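Local coordinates for protein aldehyde dehydrogenase (Bartonella henselae, PDB 3I44) that probably oxidises aldehydes to the corresponding carboxylic acids with NAD+ or NADP+ as electron acceptor, at residues V332-Q337 with G382-P387; P116-L121 with H336-H341; K353-I358 with G371-P376. The protein carries 1 engineered substitution. All blocks are in the same frame, centred on the assembly; numbering follows the deposited sequence.

Contact 1 of 3, residues V332-Q337 with G382-P387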
ATOM      1  N   VAL A 332     -24.207  23.818 -24.169  1.00 29.87           N
ATOM      2  CA  VAL A 332     -24.367  23.700 -22.740  1.00 29.45           C
ATOM      3  C   VAL A 332     -25.838  23.739 -22.401  1.00 29.62           C
ATOM      4  O   VAL A 332     -26.575  24.516 -22.983  1.00 30.66           O
ATOM      5  CB  VAL A 332     -23.641  24.831 -22.031  1.00 30.18           C
ATOM      6  CG1 VAL A 332     -23.742  24.667 -20.557  1.00 29.59           C
ATOM      7  CG2 VAL A 332     -22.180  24.853 -22.478  1.00 28.62           C
ATOM      8  N   GLY A 333     -26.278  22.909 -21.467  1.00 28.20           N
ATOM      9  CA  GLY A 333     -27.683  22.883 -21.101  1.00 27.50           C
ATOM     10  C   GLY A 333     -27.955  22.135 -19.823  1.00 27.17           C
ATOM     11  O   GLY A 333     -27.063  21.493 -19.266  1.00 25.65           O
ATOM     12  N   PRO A 334     -29.192  22.219 -19.334  1.00 27.78           N
ATOM     13  CA  PRO A 334     -29.521  21.602 -18.062  1.00 28.07           C
ATOM     14  C   PRO A 334     -29.481  20.093 -18.082  1.00 27.81           C
ATOM     15  O   PRO A 334     -29.691  19.468 -19.130  1.00 26.77           O
ATOM     16  CB  PRO A 334     -30.972  22.065 -17.795  1.00 28.78           C
ATOM     17  CG  PRO A 334     -31.497  22.510 -19.099  1.00 28.45           C
ATOM     18  CD  PRO A 334     -30.321  22.986 -19.891  1.00 28.56           C
ATOM     19  N   GLY A 335     -29.282  19.528 -16.902  1.00 28.06           N
ATOM     20  CA  GLY A 335     -29.226  18.082 -16.727  1.00 28.80           C
ATOM     21  C   GLY A 335     -30.495  17.398 -17.194  1.00 29.32           C
ATOM     22  O   GLY A 335     -30.446  16.303 -17.734  1.00 28.45           O
ATOM     23  N   HIS A 336     -31.637  18.056 -16.985  1.00 30.45           N
ATOM     24  CA  HIS A 336     -32.943  17.438 -17.230  1.00 30.68           C
ATOM     25  C   HIS A 336     -33.274  17.323 -18.742  1.00 31.29           C
ATOM     26  O   HIS A 336     -34.109  16.539 -19.103  1.00 32.11           O
ATOM     27  CB  HIS A 336     -34.054  18.169 -16.458  1.00 31.33           C
ATOM     28  CG  HIS A 336     -34.267  19.604 -16.890  1.00 33.11           C
ATOM     29  ND1 HIS A 336     -34.934  19.946 -18.053  1.00 34.66           N
ATOM     30  CD2 HIS A 336     -33.908  20.775 -16.305  1.00 34.99           C
ATOM     31  CE1 HIS A 336     -34.952  21.264 -18.175  1.00 36.48           C
ATOM     32  NE2 HIS A 336     -34.348  21.792 -17.122  1.00 35.70           N
ATOM     33  N   GLN A 337     -32.613  18.085 -19.610  1.00 31.72           N
ATOM     34  CA  GLN A 337     -32.828  18.001 -21.060  1.00 32.04           C
ATOM     35  C   GLN A 337     -32.086  16.842 -21.732  1.00 30.87           C
ATOM     36  O   GLN A 337     -30.891  16.632 -21.478  1.00 29.55           O
ATOM     37  CB  GLN A 337     -32.310  19.259 -21.766  1.00 33.09           C
ATOM     38  CG  GLN A 337     -33.238  20.453 -21.824  1.00 37.48           C
ATOM     39  CD  GLN A 337     -32.607  21.603 -22.644  1.00 42.57           C
ATOM     40  OE1 GLN A 337     -31.597  21.421 -23.359  1.00 43.96           O
ATOM     41  NE2 GLN A 337     -33.193  22.794 -22.524  1.00 46.77           N
ATOM     42  N   GLY A 382     -27.549  28.589 -12.749  1.00 35.48           N
ATOM     43  CA  GLY A 382     -26.850  27.303 -12.859  1.00 33.55           C
ATOM     44  C   GLY A 382     -25.366  27.527 -13.025  1.00 31.47           C
ATOM     45  O   GLY A 382     -24.933  28.573 -13.501  1.00 31.32           O
ATOM     46  N   TYR A 383     -24.577  26.526 -12.661  1.00 29.02           N
ATOM     47  CA  TYR A 383     -23.123  26.623 -12.678  1.00 27.70           C
ATOM     48  C   TYR A 383     -22.559  26.234 -14.061  1.00 27.30           C
ATOM     49  O   TYR A 383     -21.737  25.326 -14.185  1.00 26.38           O
ATOM     50  CB  TYR A 383     -22.539  25.741 -11.555  1.00 27.61           C
ATOM     51  CG  TYR A 383     -23.258  25.951 -10.215  1.00 26.93           C
ATOM     52  CD1 TYR A 383     -23.424  27.238  -9.673  1.00 25.45           C
ATOM     53  CD2 TYR A 383     -23.810  24.880  -9.519  1.00 25.55           C
ATOM     54  CE1 TYR A 383     -24.131  27.436  -8.466  1.00 25.35           C
ATOM     55  CE2 TYR A 383     -24.499  25.068  -8.330  1.00 26.54           C
ATOM     56  CZ  TYR A 383     -24.644  26.356  -7.791  1.00 26.49           C
ATOM     57  OH  TYR A 383     -25.347  26.531  -6.605  1.00 29.01           O
ATOM     58  N   TYR A 384     -22.975  26.964 -15.090  1.00 25.61           N
ATOM     59  CA  TYR A 384     -22.551  26.667 -16.465  1.00 24.67           C
ATOM     60  C   TYR A 384     -21.254  27.337 -16.804  1.00 24.26           C
ATOM     61  O   TYR A 384     -21.116  28.565 -16.644  1.00 24.63           O
ATOM     62  CB  TYR A 384     -23.623  27.112 -17.450  1.00 24.44           C
ATOM     63  CG  TYR A 384     -24.911  26.346 -17.260  1.00 24.11           C
ATOM     64  CD1 TYR A 384     -25.036  25.041 -17.729  1.00 24.05           C
ATOM     65  CD2 TYR A 384     -26.002  26.917 -16.631  1.00 23.59           C
ATOM     66  CE1 TYR A 384     -26.208  24.328 -17.563  1.00 24.02           C
ATOM     67  CE2 TYR A 384     -27.186  26.198 -16.451  1.00 24.77           C
ATOM     68  CZ  TYR A 384     -27.276  24.908 -16.922  1.00 24.48           C
ATOM     69  OH  TYR A 384     -28.440  24.210 -16.763  1.00 23.23           O
ATOM     70  N   VAL A 385     -20.296  26.525 -17.251  1.00 22.52           N
ATOM     71  CA  VAL A 385     -18.991  26.979 -17.630  1.00 22.44           C
ATOM     72  C   VAL A 385     -18.934  26.873 -19.155  1.00 22.53           C
ATOM     73  O   VAL A 385     -19.449  25.920 -19.744  1.00 21.74           O
ATOM     74  CB  VAL A 385     -17.879  26.130 -16.960  1.00 22.63           C
ATOM     75  CG1 VAL A 385     -16.487  26.569 -17.425  1.00 23.28           C
ATOM     76  CG2 VAL A 385     -17.968  26.202 -15.429  1.00 22.17           C
ATOM     77  N   ARG A 386     -18.311  27.853 -19.786  1.00 22.44           N
ATOM     78  CA  ARG A 386     -18.180  27.863 -21.233  1.00 23.10           C
ATOM     79  C   ARG A 386     -17.077  26.914 -21.666  1.00 23.83           C
ATOM     80  O   ARG A 386     -15.956  27.008 -21.157  1.00 24.98           O
ATOM     81  CB  ARG A 386     -17.814  29.281 -21.717  1.00 22.80           C
ATOM     82  CG  ARG A 386     -18.858  30.340 -21.435  1.00 24.53           C
ATOM     83  CD  ARG A 386     -18.296  31.759 -21.486  1.00 24.12           C
ATOM     84  NE  ARG A 386     -17.886  32.154 -22.835  1.00 25.11           N
ATOM     85  CZ  ARG A 386     -17.100  33.198 -23.098  1.00 28.25           C
ATOM     86  NH1 ARG A 386     -16.625  33.956 -22.119  1.00 30.34           N
ATOM     87  NH2 ARG A 386     -16.794  33.510 -24.352  1.00 29.68           N
ATOM     88  N   PRO A 387     -17.343  26.050 -22.668  1.00 24.48           N
ATOM     89  CA  PRO A 387     -16.241  25.286 -23.230  1.00 23.87           C
ATOM     90  C   PRO A 387     -15.113  26.203 -23.682  1.00 23.29           C
ATOM     91  O   PRO A 387     -15.317  27.088 -24.516  1.00 23.66           O
ATOM     92  CB  PRO A 387     -16.875  24.572 -24.416  1.00 24.50           C
ATOM     93  CG  PRO A 387     -18.284  24.451 -24.079  1.00 24.83           C
ATOM     94  CD  PRO A 387     -18.637  25.656 -23.237  1.00 24.62           C
TER

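Contact 2 of 3, residues P116-L121 with H336-H341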
ATOM      1  N   PRO A 116     -26.166  15.566 -17.971  1.00 22.94           N
ATOM      2  CA  PRO A 116     -27.298  15.497 -18.897  1.00 23.22           C
ATOM      3  C   PRO A 116     -27.902  14.090 -18.949  1.00 23.43           C
ATOM      4  O   PRO A 116     -27.167  13.119 -19.007  1.00 23.17           O
ATOM      5  CB  PRO A 116     -26.700  15.880 -20.241  1.00 23.29           C
ATOM      6  CG  PRO A 116     -25.506  16.774 -19.870  1.00 24.67           C
ATOM      7  CD  PRO A 116     -24.972  16.166 -18.592  1.00 24.23           C
ATOM      8  N   ILE A 117     -29.220  14.013 -18.878  1.00 23.28           N
ATOM      9  CA  ILE A 117     -29.954  12.782 -18.630  1.00 24.10           C
ATOM     10  C   ILE A 117     -29.622  11.605 -19.560  1.00 24.70           C
ATOM     11  O   ILE A 117     -29.585  10.460 -19.099  1.00 24.73           O
ATOM     12  CB  ILE A 117     -31.494  13.064 -18.592  1.00 24.85           C
ATOM     13  CG1 ILE A 117     -32.284  11.853 -18.096  1.00 25.10           C
ATOM     14  CG2 ILE A 117     -31.991  13.543 -19.943  1.00 25.06           C
ATOM     15  CD1 ILE A 117     -32.104  11.538 -16.611  1.00 25.96           C
ATOM     16  N   ASP A 118     -29.358  11.847 -20.840  1.00 24.86           N
ATOM     17  CA  ASP A 118     -28.999  10.723 -21.713  1.00 24.62           C
ATOM     18  C   ASP A 118     -27.721  10.063 -21.202  1.00 23.79           C
ATOM     19  O   ASP A 118     -27.683   8.836 -21.005  1.00 24.06           O
ATOM     20  CB  ASP A 118     -28.781  11.161 -23.161  1.00 24.31           C
ATOM     21  CG  ASP A 118     -30.059  11.607 -23.846  1.00 26.75           C
ATOM     22  OD1 ASP A 118     -31.166  11.295 -23.333  1.00 26.81           O
ATOM     23  OD2 ASP A 118     -29.924  12.284 -24.899  1.00 25.43           O
ATOM     24  N   MET A 119     -26.688  10.875 -20.969  1.00 22.58           N
ATOM     25  CA  MET A 119     -25.413  10.346 -20.487  1.00 22.03           C
ATOM     26  C   MET A 119     -25.499   9.948 -19.013  1.00 21.34           C
ATOM     27  O   MET A 119     -24.749   9.086 -18.586  1.00 20.10           O
ATOM     28  CB  MET A 119     -24.220  11.247 -20.804  1.00 22.03           C
ATOM     29  CG  MET A 119     -24.015  12.503 -19.894  1.00 24.00           C
ATOM     30  SD  MET A 119     -23.217  12.237 -18.294  1.00 24.69           S
ATOM     31  CE  MET A 119     -21.539  11.860 -18.854  1.00 21.03           C
ATOM     32  N   ALA A 120     -26.458  10.507 -18.266  1.00 20.93           N
ATOM     33  CA  ALA A 120     -26.729  10.062 -16.903  1.00 21.82           C
ATOM     34  C   ALA A 120     -27.161   8.584 -16.929  1.00 21.66           C
ATOM     35  O   ALA A 120     -26.832   7.814 -16.022  1.00 22.64           O
ATOM     36  CB  ALA A 120     -27.845  10.949 -16.224  1.00 20.58           C
ATOM     37  N   LEU A 121     -27.943   8.189 -17.929  1.00 22.50           N
ATOM     38  CA  LEU A 121     -28.335   6.773 -18.073  1.00 23.06           C
ATOM     39  C   LEU A 121     -27.223   5.959 -18.739  1.00 23.36           C
ATOM     40  O   LEU A 121     -26.794   4.957 -18.176  1.00 23.36           O
ATOM     41  CB  LEU A 121     -29.639   6.612 -18.861  1.00 23.32           C
ATOM     42  CG  LEU A 121     -30.179   5.185 -19.038  1.00 24.88           C
ATOM     43  CD1 LEU A 121     -30.561   4.569 -17.665  1.00 26.49           C
ATOM     44  CD2 LEU A 121     -31.397   5.134 -19.971  1.00 24.71           C
ATOM     45  N   HIS A 336     -31.637  18.056 -16.985  1.00 30.45           N
ATOM     46  CA  HIS A 336     -32.943  17.438 -17.230  1.00 30.68           C
ATOM     47  C   HIS A 336     -33.274  17.323 -18.742  1.00 31.29           C
ATOM     48  O   HIS A 336     -34.109  16.539 -19.103  1.00 32.11           O
ATOM     49  CB  HIS A 336     -34.054  18.169 -16.458  1.00 31.33           C
ATOM     50  CG  HIS A 336     -34.267  19.604 -16.890  1.00 33.11           C
ATOM     51  ND1 HIS A 336     -34.934  19.946 -18.053  1.00 34.66           N
ATOM     52  CD2 HIS A 336     -33.908  20.775 -16.305  1.00 34.99           C
ATOM     53  CE1 HIS A 336     -34.952  21.264 -18.175  1.00 36.48           C
ATOM     54  NE2 HIS A 336     -34.348  21.792 -17.122  1.00 35.70           N
ATOM     55  N   GLN A 337     -32.613  18.085 -19.610  1.00 31.72           N
ATOM     56  CA  GLN A 337     -32.828  18.001 -21.060  1.00 32.04           C
ATOM     57  C   GLN A 337     -32.086  16.842 -21.732  1.00 30.87           C
ATOM     58  O   GLN A 337     -30.891  16.632 -21.478  1.00 29.55           O
ATOM     59  CB  GLN A 337     -32.310  19.259 -21.766  1.00 33.09           C
ATOM     60  CG  GLN A 337     -33.238  20.453 -21.824  1.00 37.48           C
ATOM     61  CD  GLN A 337     -32.607  21.603 -22.644  1.00 42.57           C
ATOM     62  OE1 GLN A 337     -31.597  21.421 -23.359  1.00 43.96           O
ATOM     63  NE2 GLN A 337     -33.193  22.794 -22.524  1.00 46.77           N
ATOM     64  N   THR A 338     -32.771  16.170 -22.662  1.00 29.58           N
ATOM     65  CA  THR A 338     -32.170  15.122 -23.482  1.00 29.16           C
ATOM     66  C   THR A 338     -31.195  15.750 -24.457  1.00 29.00           C
ATOM     67  O   THR A 338     -31.181  16.967 -24.637  1.00 29.92           O
ATOM     68  CB  THR A 338     -33.232  14.311 -24.243  1.00 29.26           C
ATOM     69  OG1 THR A 338     -33.937  15.174 -25.132  1.00 31.15           O
ATOM     70  CG2 THR A 338     -34.239  13.653 -23.283  1.00 27.68           C
ATOM     71  N   GLY A 339     -30.347  14.932 -25.071  1.00 29.56           N
ATOM     72  CA  GLY A 339     -29.325  15.438 -26.034  1.00 29.06           C
ATOM     73  C   GLY A 339     -27.900  15.347 -25.522  1.00 29.13           C
ATOM     74  O   GLY A 339     -27.657  14.943 -24.383  1.00 28.74           O
ATOM     75  N   ASN A 340     -26.954  15.735 -26.368  1.00 29.61           N
ATOM     76  CA  ASN A 340     -25.538  15.585 -26.074  1.00 30.05           C
ATOM     77  C   ASN A 340     -24.799  16.892 -25.763  1.00 29.43           C
ATOM     78  O   ASN A 340     -23.602  17.010 -25.983  1.00 29.10           O
ATOM     79  CB  ASN A 340     -24.869  14.887 -27.258  1.00 31.64           C
ATOM     80  CG  ASN A 340     -24.839  15.764 -28.488  1.00 33.90           C
ATOM     81  OD1 ASN A 340     -25.569  16.748 -28.562  1.00 37.91           O
ATOM     82  ND2 ASN A 340     -23.989  15.420 -29.458  1.00 39.45           N
ATOM     83  N   HIS A 341     -25.508  17.889 -25.264  1.00 28.43           N
ATOM     84  CA  HIS A 341     -24.856  19.052 -24.672  1.00 26.87           C
ATOM     85  C   HIS A 341     -24.099  18.581 -23.396  1.00 26.14           C
ATOM     86  O   HIS A 341     -24.338  17.465 -22.910  1.00 25.40           O
ATOM     87  CB  HIS A 341     -25.939  20.074 -24.296  1.00 26.81           C
ATOM     88  CG  HIS A 341     -26.996  19.530 -23.368  1.00 25.16           C
ATOM     89  ND1 HIS A 341     -28.047  18.752 -23.802  1.00 25.83           N
ATOM     90  CD2 HIS A 341     -27.160  19.659 -22.032  1.00 23.45           C
ATOM     91  CE1 HIS A 341     -28.811  18.430 -22.773  1.00 24.84           C
ATOM     92  NE2 HIS A 341     -28.297  18.974 -21.688  1.00 23.15           N
TER
HETATM   93  O   HOH W   1     -29.249  14.329 -22.185  1.00 22.77           O
HETATM   94  O   HOH W   2     -25.726  13.392 -22.794  1.00 23.71           O

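Contact 3 of 3, residues K353-I358 with G371-P376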
ATOM      1  N   LYS A 353     -13.781  28.130  -8.589  1.00 26.88           N
ATOM      2  CA  LYS A 353     -12.392  27.653  -8.798  1.00 27.22           C
ATOM      3  C   LYS A 353     -12.047  27.624 -10.289  1.00 26.14           C
ATOM      4  O   LYS A 353     -10.940  27.980 -10.686  1.00 25.37           O
ATOM      5  CB  LYS A 353     -12.180  26.243  -8.185  1.00 28.20           C
ATOM      6  CG  LYS A 353     -11.892  26.239  -6.665  1.00 32.79           C
ATOM      7  CD  LYS A 353     -12.264  24.882  -5.978  1.00 36.79           C
ATOM      8  CE  LYS A 353     -11.430  23.680  -6.506  1.00 38.70           C
ATOM      9  NZ  LYS A 353     -11.802  22.357  -5.835  1.00 38.41           N
ATOM     10  N   ILE A 354     -13.006  27.193 -11.115  1.00 25.64           N
ATOM     11  CA  ILE A 354     -12.769  27.074 -12.553  1.00 24.49           C
ATOM     12  C   ILE A 354     -12.638  28.462 -13.180  1.00 25.15           C
ATOM     13  O   ILE A 354     -11.722  28.724 -14.003  1.00 23.70           O
ATOM     14  CB  ILE A 354     -13.877  26.251 -13.260  1.00 24.27           C
ATOM     15  CG1 ILE A 354     -13.874  24.795 -12.768  1.00 21.67           C
ATOM     16  CG2 ILE A 354     -13.666  26.323 -14.810  1.00 24.44           C
ATOM     17  CD1 ILE A 354     -15.214  23.989 -13.015  1.00 19.66           C
ATOM     18  N   GLN A 355     -13.540  29.362 -12.787  1.00 26.28           N
ATOM     19  CA  GLN A 355     -13.454  30.754 -13.288  1.00 26.74           C
ATOM     20  C   GLN A 355     -12.102  31.361 -12.965  1.00 26.92           C
ATOM     21  O   GLN A 355     -11.482  32.028 -13.807  1.00 26.35           O
ATOM     22  CB  GLN A 355     -14.563  31.635 -12.709  1.00 26.46           C
ATOM     23  CG  GLN A 355     -15.963  31.224 -13.112  1.00 27.46           C
ATOM     24  CD  GLN A 355     -16.151  31.293 -14.607  1.00 29.16           C
ATOM     25  OE1 GLN A 355     -15.874  32.313 -15.204  1.00 28.22           O
ATOM     26  NE2 GLN A 355     -16.610  30.197 -15.224  1.00 29.35           N
ATOM     27  N   ASP A 356     -11.629  31.119 -11.742  1.00 28.19           N
ATOM     28  CA  ASP A 356     -10.331  31.662 -11.315  1.00 28.85           C
ATOM     29  C   ASP A 356      -9.202  31.106 -12.188  1.00 28.52           C
ATOM     30  O   ASP A 356      -8.265  31.831 -12.594  1.00 27.73           O
ATOM     31  CB  ASP A 356     -10.092  31.318  -9.843  1.00 29.75           C
ATOM     32  CG  ASP A 356      -8.758  31.834  -9.343  1.00 33.80           C
ATOM     33  OD1 ASP A 356      -8.568  33.083  -9.313  1.00 38.02           O
ATOM     34  OD2 ASP A 356      -7.906  30.989  -8.973  1.00 37.32           O
ATOM     35  N   LEU A 357      -9.297  29.816 -12.507  1.00 27.62           N
ATOM     36  CA  LEU A 357      -8.236  29.169 -13.288  1.00 27.20           C
ATOM     37  C   LEU A 357      -8.291  29.660 -14.735  1.00 26.49           C
ATOM     38  O   LEU A 357      -7.243  29.924 -15.337  1.00 27.31           O
ATOM     39  CB  LEU A 357      -8.309  27.618 -13.153  1.00 26.47           C
ATOM     40  CG  LEU A 357      -7.483  27.046 -11.954  1.00 26.48           C
ATOM     41  CD1 LEU A 357      -7.952  25.664 -11.505  1.00 25.44           C
ATOM     42  CD2 LEU A 357      -5.973  27.013 -12.259  1.00 24.09           C
ATOM     43  N   ILE A 358      -9.501  29.818 -15.280  1.00 26.69           N
ATOM     44  CA  ILE A 358      -9.663  30.403 -16.636  1.00 26.98           C
ATOM     45  C   ILE A 358      -9.043  31.832 -16.684  1.00 27.61           C
ATOM     46  O   ILE A 358      -8.181  32.139 -17.526  1.00 27.58           O
ATOM     47  CB  ILE A 358     -11.133  30.422 -17.072  1.00 26.79           C
ATOM     48  CG1 ILE A 358     -11.607  29.001 -17.411  1.00 25.09           C
ATOM     49  CG2 ILE A 358     -11.330  31.282 -18.319  1.00 26.68           C
ATOM     50  CD1 ILE A 358     -13.106  28.871 -17.522  1.00 22.67           C
ATOM     51  N   GLY A 371     -14.245  30.483 -25.836  1.00 29.05           N
ATOM     52  CA  GLY A 371     -14.759  30.439 -24.466  1.00 29.00           C
ATOM     53  C   GLY A 371     -14.089  31.486 -23.599  1.00 29.18           C
ATOM     54  O   GLY A 371     -13.587  32.505 -24.101  1.00 29.45           O
ATOM     55  N   GLY A 372     -14.060  31.236 -22.293  1.00 29.41           N
ATOM     56  CA  GLY A 372     -13.588  32.226 -21.319  1.00 29.01           C
ATOM     57  C   GLY A 372     -14.438  32.208 -20.063  1.00 29.24           C
ATOM     58  O   GLY A 372     -15.112  31.208 -19.757  1.00 28.77           O
ATOM     59  N   THR A 373     -14.406  33.328 -19.336  1.00 29.39           N
ATOM     60  CA  THR A 373     -15.114  33.470 -18.047  1.00 29.77           C
ATOM     61  C   THR A 373     -16.598  33.774 -18.218  1.00 29.93           C
ATOM     62  O   THR A 373     -17.030  34.246 -19.266  1.00 30.11           O
ATOM     63  CB  THR A 373     -14.418  34.568 -17.154  1.00 30.21           C
ATOM     64  OG1 THR A 373     -14.523  35.870 -17.770  1.00 30.44           O
ATOM     65  CG2 THR A 373     -12.920  34.226 -16.966  1.00 29.58           C
ATOM     66  N   GLY A 374     -17.384  33.486 -17.190  1.00 30.41           N
ATOM     67  CA  GLY A 374     -18.797  33.823 -17.176  1.00 31.01           C
ATOM     68  C   GLY A 374     -19.727  32.743 -17.706  1.00 32.09           C
ATOM     69  O   GLY A 374     -19.299  31.754 -18.303  1.00 31.95           O
ATOM     70  N   LEU A 375     -21.015  32.952 -17.482  1.00 33.17           N
ATOM     71  CA  LEU A 375     -22.045  32.033 -17.951  1.00 33.82           C
ATOM     72  C   LEU A 375     -22.133  32.090 -19.478  1.00 34.11           C
ATOM     73  O   LEU A 375     -21.932  33.141 -20.058  1.00 32.75           O
ATOM     74  CB  LEU A 375     -23.387  32.415 -17.342  1.00 34.28           C
ATOM     75  CG  LEU A 375     -23.619  32.030 -15.873  1.00 35.47           C
ATOM     76  CD1 LEU A 375     -24.905  32.704 -15.331  1.00 36.97           C
ATOM     77  CD2 LEU A 375     -23.731  30.534 -15.732  1.00 32.06           C
ATOM     78  N   PRO A 376     -22.406  30.948 -20.132  1.00 35.10           N
ATOM     79  CA  PRO A 376     -22.637  31.022 -21.565  1.00 36.06           C
ATOM     80  C   PRO A 376     -23.867  31.896 -21.860  1.00 37.56           C
ATOM     81  O   PRO A 376     -24.792  31.979 -21.052  1.00 36.24           O
ATOM     82  CB  PRO A 376     -22.873  29.560 -21.981  1.00 35.78           C
ATOM     83  CG  PRO A 376     -22.506  28.736 -20.830  1.00 36.00           C
ATOM     84  CD  PRO A 376     -22.576  29.582 -19.609  1.00 34.89           C
TER
HETATM   85  O   HOH W   3     -17.098  30.230 -18.151  1.00 24.99           O

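Contact 1 of 3, residues V332-Q337 with G382-P387
The ring of Tyr384 lies along the backbone of Val332, Gly333 and Pro334. The carbonyl oxygen of Gly333 sits at the edge of the ring, near its plane, with Gly333 O 3.4 Å from Tyr384 CE1. The phenol oxygen reaches further, to the start of the Pro334 turn. There Tyr384 OH is 3.5 Å from Pro334 CB. It also lies near Pro334 N, which has no hydrogen to give, so this approach is packing. Val332 CG2, anti to the carbonyl carbon (chi1 -177° for CG1), packs on the other proline, with Val332 CG2 3.7 Å from Pro387 CD. The Tyr384 ring also touches Ser49, Pro344 and Pro376, so it is walled by several loops. Behind the first shell, Pro334 opens a type I beta turn that ends at Gln337, closed by Gln337 N to Pro334 O at 3.3 Å. Tyr383 centres an inverse gamma turn, and its side chain touches Lys348 and Tyr351 of helix 348-363. The contact joins the loop after helix 316-329 to the one leading into strand 388-391. It is held by van der Waals packing, part of it by polar atoms that do not bond across the contact.

Contact 2 of 3, residues P116-L121 with H336-H341
The first turn of helix 117-141, with Pro116 at its N-cap position, meets the loop that leads from helix 316-329 to helix 348-363. Asp118 makes the direct polar link. Its CG stands beside the backbone N, anti to the carbonyl carbon (chi1 -69°), which carries the carboxylate to the loop. There OD2 accepts the backbone N-H of Gly339 at 2.7 Å between Asp118 OD2 and Gly339 N, with an N-H...O angle of 158°. The donor comes from above the carboxylate, 52° out of its plane. The other oxygen rests by the Thr338 side chain, with Asp118 OD1 3.8 Å from Thr338 CB. One water adds a second link. It accepts from Asp118 N and donates to Gln337 O and Gly339 O; the water lies 2.8 Å from Gly339 O. The rest is van der Waals packing of carbons on polar atoms. The CG2 methyl of Ile117 lies 3.6 Å from Gln337 O. Pro116 CG is 3.3 Å from His341 O. Pro116 CB approaches the His341 ring obliquely, 3.8 Å from His341 NE2, which is hydrogen-bonded to Pro334 O. The positive end of the helix dipole would probably help stabilise a charged Asp118 there.

Contact 3 of 3, residues K353-I358 with G371-P376
Direct hydrogen bonding rests on Gln355. Its OE1 accepts the backbone N-H of Gly374, with Gln355 OE1 2.8 Å from Gly374 N and an N-H...O angle of 164°. The donor is tilted 34° from the carbonyl plane. The side chain is folded about its CB-CG bond (chi2 -61°), which turns the amide off the helix and toward the loop. Water-mediated bonding uses the other end of the same amide. Gln355 NE2 gives a hydrogen to a water, 3.0 Å from NE2 to the water oxygen. That water donates to Gly372 O and to Gly374 O, and lies 2.7 Å from Gly374 O. Both ends of the amide are thus engaged, which fixes its rotation. Helix 348-363 leads into strand 367-370, outermost within this chain in a seven-stranded mixed sheet, and the loop that follows returns to the helix. Apolar contact lies one turn further along. The CG2 methyl of Ile358, anti to its own nitrogen, meets the methyl of Thr373, with Ile358 CG2 3.6 Å from Thr373 CG2. As backbone packing, Ile358 CG2 also lies 3.7 Å from Gly372 C. Ile358 touches Thr388 and Phe390 of strand 388-391 as well.

Contacts 1 and 2 are neighbours, with centres 11 Å apart, and share His336 and Gln337. They are joined directly by probable hydrogen bonds of Gly335 O to Ile117 N (2.8 Å) and Pro334 O to His341 NE2 (3.0 Å). Contact 3 lies inside the chain loop closed by contact 1, with its centre 13 Å away. Arg386 ties the two, with Arg386 NH1 2.9 Å from Thr373 O. Contacts 2 and 3 do not touch; their nearest atoms are about 10 Å apart, and contact 1 touches both. A bound sodium ion lies about 13 Å from the side chains of Tyr384 and of Pro116, and Ile46, Glu112 and Ile199 line its site.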